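Local coordinates for Ice-binding protein (Colwellia, PDB 3WP9) that binds to the surface of ice crystals, inhibiting their growth and the recrystallization of ice, at residues Ile122-Met132 with Ala147-Ala158. Sequence-based numbering, arbitrary orientation.
Sequences ISTDVTFNGTM and ANAKRVTLTGGA
Phe128, Lys150 and Asp125 bury the most surface where two successive coils of the right-handed beta-helix stack, strand 126-129 lying parallel to strand 152-155 at an axis separation of 4.7 Å. The register is set by a backbone ladder in which Val126 and Phe128 each bond twice: Val126 N to Arg151 O, Thr153 N to Val126 O, Phe128 N to Thr153 O, and Thr155 N to Phe128 O. Phe128 points into the helix interior together with Val126 and Val152. Its ring carbon CD2 lies 3.7 Å from CG1 of Val152, the methyl meeting the ring obliquely, while CG2 of Val152 touches both CG1 of Val126 and CD1 of Ile122. Trp136 adds an edge-to-face ring contact to Phe128, and Ile163 of a later strand also touches it.

Just ahead of the strands, Asp125 has CG anti to its carbonyl carbon (chi1 -64°), so the carboxylate leans over the neighbouring coil and OD1 meets Arg151 N at 2.9 Å. The donor arrives 60° out of the carboxylate plane with an N-H...O angle of 132°, a bent bond. A water joins OD2 to Thr153 OG1. The Lys150 chain, bent at chi2, runs along the backbone of Ser123 and Thr124, its CE 3.4 Å from Ser123 O; NZ stays 5.0 Å from Asp125 OD1, too far for a salt bridge.

On the outer face, Asn129 OD1 accepts from Thr155 OG1 at 2.7 Å, in the amide plane on a lone pair. Replacing Asn129 with alanine would probably leave the Thr155 hydroxyl without this acceptor and free to turn. The contact thus combines an apolar inward face with side-chain hydrogen bonds outside, so that neighbouring coils are joined by side chains on both faces as well as by backbone.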
# COMPACT_ATOMS: atom_id res chain seq x y z
N ILE A 122 13.05 3.39 -6.34
CA ILE A 122 13.84 2.39 -5.56
C ILE A 122 14.60 1.48 -6.58
O ILE A 122 14.03 0.45 -7.02
CB ILE A 122 12.90 1.54 -4.71
CG1 ILE A 122 12.17 2.35 -3.61
CG2 ILE A 122 13.72 0.54 -3.93
CD1 ILE A 122 10.97 1.70 -3.04
N SER A 123 15.80 1.90 -7.02
CA SER A 123 16.48 1.26 -8.14
C SER A 123 17.42 0.19 -7.58
O SER A 123 17.90 -0.59 -8.39
CB SER A 123 17.35 2.23 -8.97
OG SER A 123 16.53 3.29 -9.48
N THR A 124 17.73 0.20 -6.28
CA THR A 124 18.50 -0.90 -5.61
C THR A 124 17.90 -1.05 -4.20
O THR A 124 16.98 -0.28 -3.82
CB THR A 124 20.03 -0.62 -5.59
OG1 THR A 124 20.27 0.62 -4.83
CG2 THR A 124 20.64 -0.51 -6.93
N ASP A 125 18.26 -2.06 -3.39
CA ASP A 125 17.52 -2.26 -2.19
C ASP A 125 17.63 -1.06 -1.24
O ASP A 125 18.69 -0.43 -1.17
CB ASP A 125 17.95 -3.55 -1.47
CG ASP A 125 17.67 -4.76 -2.28
OD1 ASP A 125 17.05 -4.66 -3.37
OD2 ASP A 125 18.16 -5.85 -1.86
N VAL A 126 16.56 -0.81 -0.47
CA VAL A 126 16.57 0.33 0.44
C VAL A 126 16.17 -0.22 1.80
O VAL A 126 15.31 -1.10 1.93
CB VAL A 126 15.51 1.41 0.01
CG1 VAL A 126 14.12 0.79 -0.03
CG2 VAL A 126 15.50 2.56 1.05
N THR A 127 16.80 0.29 2.90
CA THR A 127 16.52 -0.19 4.21
C THR A 127 15.93 0.90 5.09
O THR A 127 16.31 2.08 4.97
CB THR A 127 17.80 -0.75 4.89
OG1 THR A 127 18.37 -1.75 4.04
CG2 THR A 127 17.55 -1.28 6.30
N PHE A 128 15.03 0.43 5.87
CA PHE A 128 14.34 1.18 6.96
C PHE A 128 14.77 0.55 8.30
O PHE A 128 14.37 -0.57 8.61
CB PHE A 128 12.81 1.08 6.83
CG PHE A 128 12.23 1.88 5.65
CD1 PHE A 128 11.61 3.12 5.89
CD2 PHE A 128 12.30 1.41 4.34
CE1 PHE A 128 11.10 3.91 4.84
CE2 PHE A 128 11.80 2.18 3.26
CZ PHE A 128 11.23 3.46 3.51
N ASN A 129 15.50 1.36 9.11
CA ASN A 129 16.02 0.90 10.38
C ASN A 129 15.44 1.73 11.56
O ASN A 129 15.61 2.96 11.58
CB ASN A 129 17.52 1.02 10.40
CG ASN A 129 18.10 0.45 11.69
OD1 ASN A 129 18.10 -0.75 11.90
ND2 ASN A 129 18.56 1.33 12.58
N GLY A 130 14.76 1.03 12.43
CA GLY A 130 14.32 1.59 13.71
C GLY A 130 13.64 0.54 14.53
O GLY A 130 13.71 -0.64 14.22
N THR A 131 13.01 0.94 15.64
CA THR A 131 12.34 0.00 16.51
C THR A 131 10.92 -0.21 16.04
O THR A 131 10.44 0.51 15.13
CB THR A 131 12.30 0.57 17.97
OG1 THR A 131 11.37 1.67 18.02
CG2 THR A 131 13.68 1.08 18.39
N MET A 132 10.22 -1.16 16.67
CA MET A 132 8.80 -1.39 16.42
C MET A 132 7.84 -0.22 16.66
O MET A 132 6.66 -0.32 16.30
CB MET A 132 8.26 -2.67 17.10
CG MET A 132 8.22 -2.61 18.61
SD MET A 132 9.43 -3.73 19.37
CE MET A 132 11.04 -3.03 18.88
N ALA A 147 12.16 -0.91 -8.82
CA ALA A 147 12.77 -1.69 -9.92
C ALA A 147 12.63 -3.20 -9.69
O ALA A 147 12.41 -3.69 -8.54
CB ALA A 147 14.21 -1.33 -10.14
N ASN A 148 12.67 -3.92 -10.82
CA ASN A 148 12.58 -5.38 -10.77
C ASN A 148 13.65 -5.94 -9.84
O ASN A 148 14.81 -5.45 -9.82
CB ASN A 148 12.83 -5.95 -12.20
CG ASN A 148 11.84 -5.51 -13.22
OD1 ASN A 148 10.71 -5.11 -12.95
ND2 ASN A 148 12.25 -5.63 -14.44
N ALA A 149 13.23 -6.91 -9.09
CA ALA A 149 14.14 -7.70 -8.22
C ALA A 149 14.68 -6.91 -7.06
O ALA A 149 15.62 -7.35 -6.39
CB ALA A 149 15.30 -8.29 -9.04
N LYS A 150 14.10 -5.72 -6.79
CA LYS A 150 14.61 -4.93 -5.64
C LYS A 150 13.70 -5.05 -4.43
O LYS A 150 12.54 -5.52 -4.56
CB LYS A 150 14.85 -3.43 -6.01
CG LYS A 150 15.76 -3.31 -7.20
CD LYS A 150 17.08 -4.14 -6.98
CE LYS A 150 18.12 -3.97 -8.10
NZ LYS A 150 19.34 -4.85 -7.80
N ARG A 151 14.20 -4.58 -3.27
CA ARG A 151 13.52 -4.81 -2.04
C ARG A 151 13.46 -3.63 -1.07
O ARG A 151 14.46 -2.90 -1.03
CB ARG A 151 14.24 -5.99 -1.27
CG ARG A 151 14.13 -7.27 -2.03
CD ARG A 151 14.62 -8.48 -1.20
NE ARG A 151 14.64 -9.66 -2.02
CZ ARG A 151 15.18 -10.82 -1.61
NH1 ARG A 151 15.76 -10.86 -0.39
NH2 ARG A 151 15.14 -11.90 -2.39
N VAL A 152 12.35 -3.49 -0.38
CA VAL A 152 12.33 -2.64 0.82
C VAL A 152 12.66 -3.59 1.97
O VAL A 152 11.96 -4.58 2.15
CB VAL A 152 10.94 -2.00 0.99
CG1 VAL A 152 10.82 -1.35 2.38
CG2 VAL A 152 10.69 -1.00 -0.16
N THR A 153 13.73 -3.27 2.71
CA THR A 153 14.18 -4.12 3.81
C THR A 153 13.91 -3.47 5.15
O THR A 153 14.10 -2.27 5.25
CB THR A 153 15.66 -4.37 3.58
OG1 THR A 153 15.74 -5.17 2.38
CG2 THR A 153 16.39 -5.08 4.76
N LEU A 154 13.46 -4.27 6.09
CA LEU A 154 13.17 -3.81 7.47
C LEU A 154 14.24 -4.32 8.46
O LEU A 154 14.52 -5.54 8.53
CB LEU A 154 11.84 -4.28 7.94
CG LEU A 154 10.65 -3.89 7.03
CD1 LEU A 154 9.38 -4.35 7.69
CD2 LEU A 154 10.68 -2.38 6.74
N THR A 155 14.84 -3.39 9.19
CA THR A 155 15.75 -3.80 10.30
C THR A 155 15.50 -3.07 11.61
O THR A 155 14.82 -2.04 11.67
CB THR A 155 17.18 -3.58 9.90
OG1 THR A 155 17.47 -2.19 9.70
CG2 THR A 155 17.54 -4.40 8.60
N GLY A 156 16.09 -3.61 12.67
CA GLY A 156 15.98 -2.96 14.00
C GLY A 156 14.69 -3.23 14.78
O GLY A 156 14.59 -2.90 15.98
N GLY A 157 13.69 -3.86 14.16
CA GLY A 157 12.37 -3.96 14.76
C GLY A 157 11.34 -3.16 13.94
O GLY A 157 10.15 -3.26 14.23
N ALA A 158 11.81 -2.41 12.94
CA ALA A 158 10.91 -1.64 12.02
C ALA A 158 9.77 -2.54 11.56
O ALA A 158 10.02 -3.72 11.23
CB ALA A 158 11.66 -1.05 10.85
O HOH W 1 17.70 -6.38 0.90
O HOH W 2 20.32 -3.94 -4.75